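PDB 4ES8: Epf from Streptococcus pyogenes, which acts as a cell-surface adhesin that binds to cells through an N-terminal domain containing a carbohydrate-binding module, next to a fibronectin-like domain. Local coordinates for residues D81-A86 / F206-I211; T117-Q122 / Q171-I176; D130-S135 / V189-V194. One frame throughout, in Å; residues are numbered along the deposited sequence. Where two conformers were deposited one is given.

Interactions 1 and 2 lie in one antiparallel sheet, where strands 202-213 and 113-123 run side by side; interaction 3 belongs to a second antiparallel sheet whose side chains pack against it. The centres of interactions 1 and 2 are about 10 Å apart, and Asn208 ND2 reaches Glu119 OE2 at 2.8 Å, probably as a hydrogen bond. Between the sheets, Leu190 CD1 of interaction 3 lies 3.8 Å from Phe206 CB, while Tyr131 OH comes within 2.6 Å of Gln120 OE1 of interaction 2. The side chains of Ile176 and Arg132 are each about 8 Å from the bound sodium ion.

Interaction 1. Residues D81-A86 / F206-I211; sequences DKQSIA and FKNLKI
Ile85 and Phe206 form an antiparallel hydrogen-bonded pair that joins residues 81-86 to 206-211, Ile85 N donating to Phe206 O and Phe206 N to Ile85 O, each at 2.9 Å. Two residues earlier, Gln83 O accepts from Asn208 N, also at 2.9 Å and nearly straight (168° at the hydrogen). A water extends this link, donating a hydrogen bond to Gln83 O and accepting one from Leu209 N, so the Gln83 carbonyl takes two donors just where strand 84-89 begins.

The turn itself is fastened by Asp81. Its OD1 accepts from Gln83 N in an Asx turn, from Ser84 N at 2.8 Å, and from Ser84 OG. The hydroxyl can join in because chi1 of 67° sets OG between the backbone N and the carbonyl carbon, and it meets the carboxylate from above its plane.

Carbon contacts fall on both faces. Ser84 CB and Lys207 CB, a non-hydrogen-bonded pair, approach to 3.8 Å on one face. On the other, the apolar Ile85 CG2 lies 4.1 Å from Phe206 CB, and both side chains enter the core, where they touch Leu190 of strand 186-194.

At the outer edge, Gln83 NE2 lies 2.8 Å from Asn208 OD1 at a poor angle, their amide planes 53° apart; Asn208 ND2 is instead hydrogen-bonded to Glu119. With three donors gathered on one carboxylate oxygen, Asp81 probably stays ionised and probably helps fix the turn that leads into strand 84-89.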
loop_
_atom_site.group_PDB
_atom_site.type_symbol
_atom_site.label_atom_id
_atom_site.label_comp_id
_atom_site.label_asym_id
_atom_site.label_seq_id
_atom_site.Cartn_x
_atom_site.Cartn_y
_atom_site.Cartn_z
ATOM N N ASP A 81 12.491 0.749 -18.184
ATOM C CA ASP A 81 11.962 -0.246 -19.102
ATOM C C ASP A 81 10.867 -1.020 -18.368
ATOM O O ASP A 81 10.473 -0.648 -17.247
ATOM C CB ASP A 81 13.059 -1.127 -19.714
ATOM C CG ASP A 81 13.827 -1.969 -18.740
ATOM O OD1 ASP A 81 13.262 -2.310 -17.667
ATOM O OD2 ASP A 81 14.981 -2.321 -19.051
ATOM N N LYS A 82 10.352 -2.091 -18.989
ATOM C CA LYS A 82 9.217 -2.825 -18.462
ATOM C C LYS A 82 9.420 -3.347 -17.037
ATOM O O LYS A 82 8.439 -3.528 -16.329
ATOM C CB LYS A 82 8.893 -4.009 -19.410
ATOM C CG LYS A 82 7.533 -4.655 -19.190
ATOM C CD LYS A 82 7.385 -5.953 -19.993
ATOM C CE LYS A 82 6.158 -6.742 -19.597
ATOM N NZ LYS A 82 4.895 -6.031 -19.933
ATOM N N GLN A 83 10.677 -3.605 -16.629
ATOM C CA GLN A 83 10.921 -4.187 -15.319
ATOM C C GLN A 83 11.801 -3.360 -14.422
ATOM O O GLN A 83 11.859 -3.688 -13.237
ATOM C CB GLN A 83 11.609 -5.568 -15.470
ATOM C CG GLN A 83 10.745 -6.602 -16.190
ATOM C CD GLN A 83 11.314 -7.992 -16.075
ATOM O OE1 GLN A 83 12.214 -8.383 -16.826
ATOM N NE2 GLN A 83 10.788 -8.774 -15.139
ATOM N N SER A 84 12.501 -2.338 -14.936
ATOM C CA SER A 84 13.508 -1.666 -14.111
ATOM C C SER A 84 13.533 -0.169 -14.258
ATOM O O SER A 84 12.991 0.392 -15.227
ATOM C CB SER A 84 14.899 -2.188 -14.485
ATOM O OG SER A 84 15.275 -1.801 -15.800
ATOM N N ILE A 85 14.194 0.492 -13.304
ATOM C CA ILE A 85 14.329 1.941 -13.316
ATOM C C ILE A 85 15.707 2.249 -12.739
ATOM O O ILE A 85 16.132 1.593 -11.778
ATOM C CB ILE A 85 13.145 2.596 -12.563
ATOM C CG1 ILE A 85 13.079 4.090 -12.827
ATOM C CG2 ILE A 85 13.116 2.261 -11.040
ATOM C CD1 ILE A 85 11.728 4.665 -12.424
ATOM N N ALA A 86 16.454 3.140 -13.401
ATOM C CA ALA A 86 17.843 3.360 -13.023
ATOM C C ALA A 86 18.288 4.794 -13.189
ATOM O O ALA A 86 17.745 5.522 -14.032
ATOM C CB ALA A 86 18.739 2.469 -13.893
ATOM N N PHE A 206 16.986 -0.423 -9.834
ATOM C CA PHE A 206 15.942 -1.037 -9.026
ATOM C C PHE A 206 15.026 -1.796 -9.953
ATOM O O PHE A 206 14.766 -1.305 -11.059
ATOM C CB PHE A 206 15.128 0.030 -8.268
ATOM C CG PHE A 206 15.973 1.118 -7.656
ATOM C CD1 PHE A 206 16.486 0.980 -6.368
ATOM C CD2 PHE A 206 16.243 2.294 -8.366
ATOM C CE1 PHE A 206 17.241 2.007 -5.788
ATOM C CE2 PHE A 206 16.987 3.333 -7.779
ATOM C CZ PHE A 206 17.475 3.184 -6.488
ATOM N N LYS A 207 14.543 -2.970 -9.561
ATOM C CA LYS A 207 13.696 -3.682 -10.522
ATOM C C LYS A 207 12.696 -4.618 -9.886
ATOM O O LYS A 207 12.777 -4.903 -8.690
ATOM C CB LYS A 207 14.573 -4.500 -11.504
ATOM C CG LYS A 207 15.479 -5.515 -10.832
ATOM C CD LYS A 207 16.439 -6.150 -11.860
ATOM C CE LYS A 207 17.479 -6.981 -11.157
ATOM N NZ LYS A 207 18.251 -7.830 -12.108
ATOM N N ASN A 208 11.735 -5.075 -10.703
ATOM C CA ASN A 208 10.729 -6.104 -10.351
ATOM C C ASN A 208 9.951 -5.711 -9.086
ATOM O O ASN A 208 9.948 -6.413 -8.064
ATOM C CB ASN A 208 11.410 -7.464 -10.223
ATOM C CG ASN A 208 11.952 -7.912 -11.568
ATOM O OD1 ASN A 208 11.373 -7.627 -12.639
ATOM N ND2 ASN A 208 13.049 -8.636 -11.549
ATOM N N LEU A 209 9.280 -4.570 -9.215
ATOM C CA LEU A 209 8.508 -3.959 -8.135
ATOM C C LEU A 209 7.125 -4.594 -8.024
ATOM O O LEU A 209 6.447 -4.807 -9.037
ATOM C CB LEU A 209 8.407 -2.447 -8.372
ATOM C CG LEU A 209 9.767 -1.763 -8.632
ATOM C CD1 LEU A 209 9.778 -0.996 -9.940
ATOM C CD2 LEU A 209 10.189 -0.904 -7.492
ATOM N N LYS A 210 6.715 -4.914 -6.797
ATOM C CA LYS A 210 5.396 -5.510 -6.517
ATOM C C LYS A 210 4.862 -4.921 -5.231
ATOM O O LYS A 210 5.655 -4.539 -4.370
ATOM C CB LYS A 210 5.479 -7.050 -6.364
ATOM C CG LYS A 210 5.770 -7.842 -7.642
ATOM C CD LYS A 210 5.956 -9.339 -7.309
ATOM C CE LYS A 210 6.655 -10.043 -8.449
ATOM N NZ LYS A 210 6.603 -11.522 -8.297
ATOM N N ILE A 211 3.524 -4.879 -5.072
ATOM C CA ILE A 211 2.920 -4.468 -3.804
ATOM C C ILE A 211 1.635 -5.252 -3.633
ATOM O O ILE A 211 0.849 -5.352 -4.578
ATOM C CB ILE A 211 2.707 -2.945 -3.637
ATOM C CG1 ILE A 211 2.113 -2.599 -2.253
ATOM C CG2 ILE A 211 1.866 -2.343 -4.789
ATOM C CD1 ILE A 211 1.889 -1.078 -2.010
HETATM O O HOH W 1 9.119 -3.682 -11.967
#

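Interaction 2. Residues T117-Q122 / Q171-I176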
loop_
_atom_site.group_PDB
_atom_site.type_symbol
_atom_site.label_atom_id
_atom_site.label_comp_id
_atom_site.label_asym_id
_atom_site.label_seq_id
_atom_site.Cartn_x
_atom_site.Cartn_y
_atom_site.Cartn_z
ATOM N N THR A 117 7.676 -5.367 -2.429
ATOM C CA THR A 117 8.884 -6.157 -2.643
ATOM C C THR A 117 9.513 -5.685 -3.926
ATOM O O THR A 117 8.811 -5.281 -4.849
ATOM C CB THR A 117 8.591 -7.663 -2.674
ATOM O OG1 THR A 117 7.604 -7.952 -3.671
ATOM C CG2 THR A 117 8.121 -8.196 -1.316
ATOM N N PHE A 118 10.844 -5.717 -3.993
ATOM C CA PHE A 118 11.561 -5.370 -5.220
ATOM C C PHE A 118 12.959 -5.871 -5.108
ATOM O O PHE A 118 13.351 -6.335 -4.038
ATOM C CB PHE A 118 11.545 -3.850 -5.515
ATOM C CG PHE A 118 12.163 -2.982 -4.437
ATOM C CD1 PHE A 118 11.440 -2.628 -3.310
ATOM C CD2 PHE A 118 13.475 -2.529 -4.552
ATOM C CE1 PHE A 118 12.020 -1.825 -2.313
ATOM C CE2 PHE A 118 14.063 -1.755 -3.542
ATOM C CZ PHE A 118 13.331 -1.398 -2.433
ATOM N N GLU A 119 13.719 -5.757 -6.197
ATOM C CA GLU A 119 15.121 -6.132 -6.150
ATOM C C GLU A 119 15.964 -4.881 -6.201
ATOM O O GLU A 119 15.786 -4.054 -7.102
ATOM C CB GLU A 119 15.490 -7.042 -7.337
ATOM C CG GLU A 119 14.735 -8.359 -7.346
ATOM C CD GLU A 119 15.175 -9.262 -8.476
ATOM O OE1 GLU A 119 16.374 -9.621 -8.524
ATOM O OE2 GLU A 119 14.305 -9.651 -9.285
ATOM N N GLN A 120 16.886 -4.748 -5.264
ATOM C CA GLN A 120 17.896 -3.710 -5.324
ATOM C C GLN A 120 18.970 -4.258 -6.244
ATOM O O GLN A 120 19.633 -5.256 -5.892
ATOM C CB GLN A 120 18.454 -3.379 -3.931
ATOM C CG GLN A 120 19.669 -2.457 -3.966
ATOM C CD GLN A 120 19.254 -1.126 -4.542
ATOM O OE1 GLN A 120 18.424 -0.426 -3.962
ATOM N NE2 GLN A 120 19.746 -0.820 -5.751
ATOM N N GLY A 121 19.076 -3.685 -7.435
ATOM C CA GLY A 121 20.106 -4.056 -8.402
ATOM C C GLY A 121 21.413 -3.357 -8.061
ATOM O O GLY A 121 21.625 -2.900 -6.919
ATOM N N GLN A 122 22.305 -3.259 -9.055
ATOM C CA GLN A 122 23.633 -2.677 -8.868
ATOM C C GLN A 122 23.590 -1.329 -8.173
ATOM O O GLN A 122 22.711 -0.516 -8.447
ATOM C CB GLN A 122 24.358 -2.514 -10.227
ATOM C CG GLN A 122 23.702 -1.493 -11.161
ATOM C CD GLN A 122 24.277 -1.642 -12.529
ATOM O OE1 GLN A 122 25.388 -1.177 -12.817
ATOM N NE2 GLN A 122 23.555 -2.365 -13.378
ATOM N N GLN A 171 22.889 -5.650 -2.200
ATOM C CA GLN A 171 22.063 -5.858 -3.385
ATOM C C GLN A 171 21.275 -7.144 -3.184
ATOM O O GLN A 171 21.798 -8.105 -2.625
ATOM C CB GLN A 171 22.933 -5.945 -4.642
ATOM C CG GLN A 171 23.685 -4.630 -4.881
ATOM C CD GLN A 171 24.647 -4.608 -6.051
ATOM O OE1 GLN A 171 25.532 -3.740 -6.096
ATOM N NE2 GLN A 171 24.508 -5.530 -7.021
ATOM N N GLY A 172 20.037 -7.153 -3.624
ATOM C CA GLY A 172 19.184 -8.321 -3.474
ATOM C C GLY A 172 17.748 -7.942 -3.203
ATOM O O GLY A 172 17.355 -6.783 -3.370
ATOM N N ASP A 173 16.955 -8.932 -2.804
ATOM C CA ASP A 173 15.537 -8.733 -2.553
ATOM C C ASP A 173 15.304 -7.852 -1.336
ATOM O O ASP A 173 15.922 -8.056 -0.278
ATOM C CB ASP A 173 14.847 -10.088 -2.337
ATOM C CG ASP A 173 14.816 -11.012 -3.545
ATOM O OD1 ASP A 173 15.208 -10.563 -4.654
ATOM O OD2 ASP A 173 14.379 -12.184 -3.389
ATOM N N LYS A 174 14.366 -6.913 -1.472
ATOM C CA LYS A 174 13.962 -6.037 -0.383
ATOM C C LYS A 174 12.481 -6.200 -0.086
ATOM O O LYS A 174 11.680 -6.473 -1.001
ATOM C CB LYS A 174 14.231 -4.569 -0.771
ATOM C CG LYS A 174 15.697 -4.259 -1.113
ATOM C CD LYS A 174 16.683 -4.558 0.043
ATOM C CE LYS A 174 18.087 -4.299 -0.440
ATOM N NZ LYS A 174 19.088 -4.794 0.557
ATOM N N THR A 175 12.109 -5.973 1.172
ATOM C CA THR A 175 10.714 -6.006 1.610
ATOM C C THR A 175 10.458 -4.790 2.455
ATOM O O THR A 175 11.230 -4.517 3.383
ATOM C CB THR A 175 10.404 -7.291 2.402
ATOM O OG1 THR A 175 10.710 -8.455 1.627
ATOM C CG2 THR A 175 8.937 -7.340 2.884
ATOM N N ILE A 176 9.371 -4.044 2.140
ATOM C CA ILE A 176 8.979 -2.855 2.895
ATOM C C ILE A 176 7.522 -2.977 3.231
ATOM O O ILE A 176 6.724 -3.226 2.328
ATOM C CB ILE A 176 9.259 -1.538 2.134
ATOM C CG1 ILE A 176 10.758 -1.413 1.763
ATOM C CG2 ILE A 176 8.763 -0.311 2.948
ATOM C CD1 ILE A 176 11.120 -0.215 0.859
HETATM O O HOH W 2 17.448 -9.899 -6.044
#
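Phe118 O receives the N-H of Lys174 at 2.8 Å, nearly straight at the hydrogen, and the return bond from Phe118 N to Lys174 O completes an antiparallel hydrogen-bonded pair. Gln120 and Gly172 form the next such pair, with Gln120 N 2.8 Å from Gly172 O and Gly172 N donating in turn to a lone pair of Gln120 O. These bonds join strands 113-123 and 172-180 within the sheet of the N-terminal adhesin domain.

On the inner face, the Phe118 ring carries Lys174 CB over one face, 3.9 Å from the ring centroid and close to the ring normal, a CH-pi contact. Chi1 of 60° swings the ring toward strand 172-180 and places its CE1 edge 3.7 Å from Ile176 CD1, which lies near the ring plane. Lys174 bends at chi2, and its CE then packs at 3.6 Å on Gln120 CB. In Gln120 itself, NE2 turns back to its own strand and donates to Gly121 O, whereas OE1 faces the other sheet and is hydrogen-bonded to Tyr131 OH.

The other face is polar. Glu119 and Asp173 lie side by side, their carboxylate planes 79° apart, with Glu119 OE1 4.2 Å from Asp173 OD1. A water donates to both oxygens, 2.7 Å from each; Glu119 OE2 has Asn208 as its partner. The bridging water probably eases the repulsion between these neighbouring acids on the outer face, whereas inside, the aliphatic part of Lys174 serves as hydrophobic cover and its NZ is held by a salt bridge to Glu162 and a hydrogen bond to Glu170 O.

Interaction 3. Residues D130-S135 / V189-V194; sequences DYRIGS and VLLSKV
Strand segments 130-135 and 189-194 run antiparallel at 148°, held by four backbone hydrogen bonds in two pairs, Asp130 with Leu191 and Arg132 with Val189. The shortest joins Val189 N to Arg132 O at 2.7 Å. Between the pairs, Tyr131 CA adds a C-H...O contact to Val189 O.

Asp130, Arg132, Val189 and Leu191 share one face. Leu191 CD1 packs 3.7 Å from Arg132 CG and also approaches Asp130 CB at 4.0 Å, so the methyl sits against the aliphatic parts of two charged residues. Val189 meets Arg132 CB with its own CB, while its CG2 branch, anti to the carbonyl carbon, lies 3.7 Å from Gly134 N. Along the strand, Arg132 NE forms a salt bridge with Asp130 OD2 at 2.8 Å, approaching on the syn side of the carboxylate and keeping the oxygen near the guanidinium plane. The bend at chi2 (-81°) brings NE toward Asp130.

The opposite face, bearing Tyr131 and Leu190, packs on the sheet containing strand 202-213, in keeping with a beta-sandwich of two antiparallel sheets. Leu190 CD2 lies 4.0 Å from Tyr131 CD1, and Leu190 also packs on Leu209. The tyrosine ring stands edge-to-face with Phe118, and its hydroxyl has Gln120 as partner, which satisfies this polar end within the interior. On the Asp130 face, Arg132 NH1 makes a second salt bridge, to Glu150.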
loop_
_atom_site.group_PDB
_atom_site.type_symbol
_atom_site.label_atom_id
_atom_site.label_comp_id
_atom_site.label_asym_id
_atom_site.label_seq_id
_atom_site.Cartn_x
_atom_site.Cartn_y
_atom_site.Cartn_z
ATOM N N ASP A 130 18.126 5.349 -0.376
ATOM C CA ASP A 130 17.048 5.414 0.616
ATOM C C ASP A 130 15.764 4.924 -0.047
ATOM O O ASP A 130 15.625 5.025 -1.276
ATOM C CB ASP A 130 16.865 6.843 1.178
ATOM C CG ASP A 130 15.979 6.944 2.428
ATOM O OD1 ASP A 130 15.658 5.883 3.033
ATOM O OD2 ASP A 130 15.581 8.073 2.782
ATOM N N TYR A 131 14.852 4.387 0.756
ATOM C CA TYR A 131 13.530 3.912 0.303
ATOM C C TYR A 131 12.479 4.586 1.163
ATOM O O TYR A 131 12.553 4.504 2.390
ATOM C CB TYR A 131 13.364 2.391 0.429
ATOM C CG TYR A 131 14.499 1.530 -0.091
ATOM C CD1 TYR A 131 15.008 1.706 -1.380
ATOM C CD2 TYR A 131 14.985 0.463 0.659
ATOM C CE1 TYR A 131 15.998 0.861 -1.887
ATOM C CE2 TYR A 131 15.967 -0.385 0.163
ATOM C CZ TYR A 131 16.478 -0.178 -1.109
ATOM O OH TYR A 131 17.466 -1.004 -1.587
ATOM N N ARG A 132 11.516 5.242 0.532
ATOM C CA ARG A 132 10.472 5.917 1.281
ATOM C C ARG A 132 9.125 5.664 0.681
ATOM O O ARG A 132 9.046 5.230 -0.462
ATOM C CB ARG A 132 10.725 7.441 1.276
ATOM C CG ARG A 132 11.992 7.906 2.008
ATOM C CD ARG A 132 11.805 8.012 3.511
ATOM N NE ARG A 132 13.100 8.258 4.145
ATOM C CZ ARG A 132 13.261 8.341 5.457
ATOM N NH1 ARG A 132 12.224 8.156 6.273
ATOM N NH2 ARG A 132 14.467 8.571 5.971
ATOM N N ILE A 133 8.063 5.985 1.433
ATOM C CA ILE A 133 6.705 5.995 0.889
ATOM C C ILE A 133 6.361 7.461 0.637
ATOM O O ILE A 133 6.753 8.334 1.425
ATOM C CB ILE A 133 5.675 5.318 1.830
ATOM C CG1 ILE A 133 6.153 3.906 2.249
ATOM C CG2 ILE A 133 4.268 5.269 1.177
ATOM C CD1 ILE A 133 6.411 2.929 1.114
ATOM N N GLY A 134 5.635 7.735 -0.438
ATOM C CA GLY A 134 5.236 9.108 -0.685
ATOM C C GLY A 134 3.907 9.200 -1.404
ATOM O O GLY A 134 3.261 8.186 -1.688
ATOM N N SER A 135 3.504 10.442 -1.717
ATOM C CA SER A 135 2.321 10.632 -2.552
ATOM C C SER A 135 2.575 10.043 -3.942
ATOM O O SER A 135 3.729 9.918 -4.369
ATOM C CB SER A 135 2.041 12.125 -2.703
ATOM O OG SER A 135 3.165 12.803 -3.240
ATOM N N VAL A 189 9.131 5.489 -3.195
ATOM C CA VAL A 189 10.152 6.463 -3.570
ATOM C C VAL A 189 11.517 5.803 -3.490
ATOM O O VAL A 189 11.913 5.313 -2.427
ATOM C CB VAL A 189 10.101 7.756 -2.712
ATOM C CG1 VAL A 189 10.901 8.868 -3.409
ATOM C CG2 VAL A 189 8.656 8.200 -2.503
ATOM N N LEU A 190 12.204 5.755 -4.632
ATOM C CA LEU A 190 13.524 5.102 -4.744
ATOM C C LEU A 190 14.570 6.191 -4.877
ATOM O O LEU A 190 14.665 6.826 -5.941
ATOM C CB LEU A 190 13.538 4.180 -5.962
ATOM C CG LEU A 190 12.550 3.006 -5.855
ATOM C CD1 LEU A 190 12.343 2.368 -7.199
ATOM C CD2 LEU A 190 13.017 1.966 -4.827
ATOM N N LEU A 191 15.288 6.482 -3.779
ATOM C CA LEU A 191 16.223 7.596 -3.755
ATOM C C LEU A 191 17.650 7.159 -3.756
ATOM O O LEU A 191 18.008 6.173 -3.111
ATOM C CB LEU A 191 15.998 8.499 -2.509
ATOM C CG LEU A 191 14.554 8.952 -2.272
ATOM C CD1 LEU A 191 13.887 8.084 -1.221
ATOM C CD2 LEU A 191 14.512 10.407 -1.817
ATOM N N SER A 192 18.491 7.929 -4.460
ATOM C CA SER A 192 19.935 7.670 -4.419
ATOM C C SER A 192 20.666 8.989 -4.405
ATOM O O SER A 192 20.087 10.033 -4.732
ATOM C CB SER A 192 20.381 6.800 -5.594
ATOM O OG SER A 192 20.093 7.379 -6.856
ATOM N N LYS A 193 21.937 8.962 -4.001
ATOM C CA LYS A 193 22.696 10.192 -4.003
ATOM C C LYS A 193 24.178 9.921 -4.082
ATOM O O LYS A 193 24.631 8.812 -3.778
ATOM C CB LYS A 193 22.349 11.060 -2.782
ATOM C CG LYS A 193 22.992 10.649 -1.481
ATOM C CD LYS A 193 22.827 11.783 -0.452
ATOM C CE LYS A 193 23.109 11.371 0.958
ATOM N NZ LYS A 193 22.786 12.470 1.910
ATOM N N VAL A 194 24.920 10.960 -4.494
ATOM C CA VAL A 194 26.383 10.974 -4.459
ATOM C C VAL A 194 26.774 12.092 -3.503
ATOM O O VAL A 194 26.150 13.158 -3.524
ATOM C CB VAL A 194 27.050 11.114 -5.860
ATOM C CG1 VAL A 194 26.810 9.853 -6.689
ATOM C CG2 VAL A 194 26.588 12.358 -6.628
#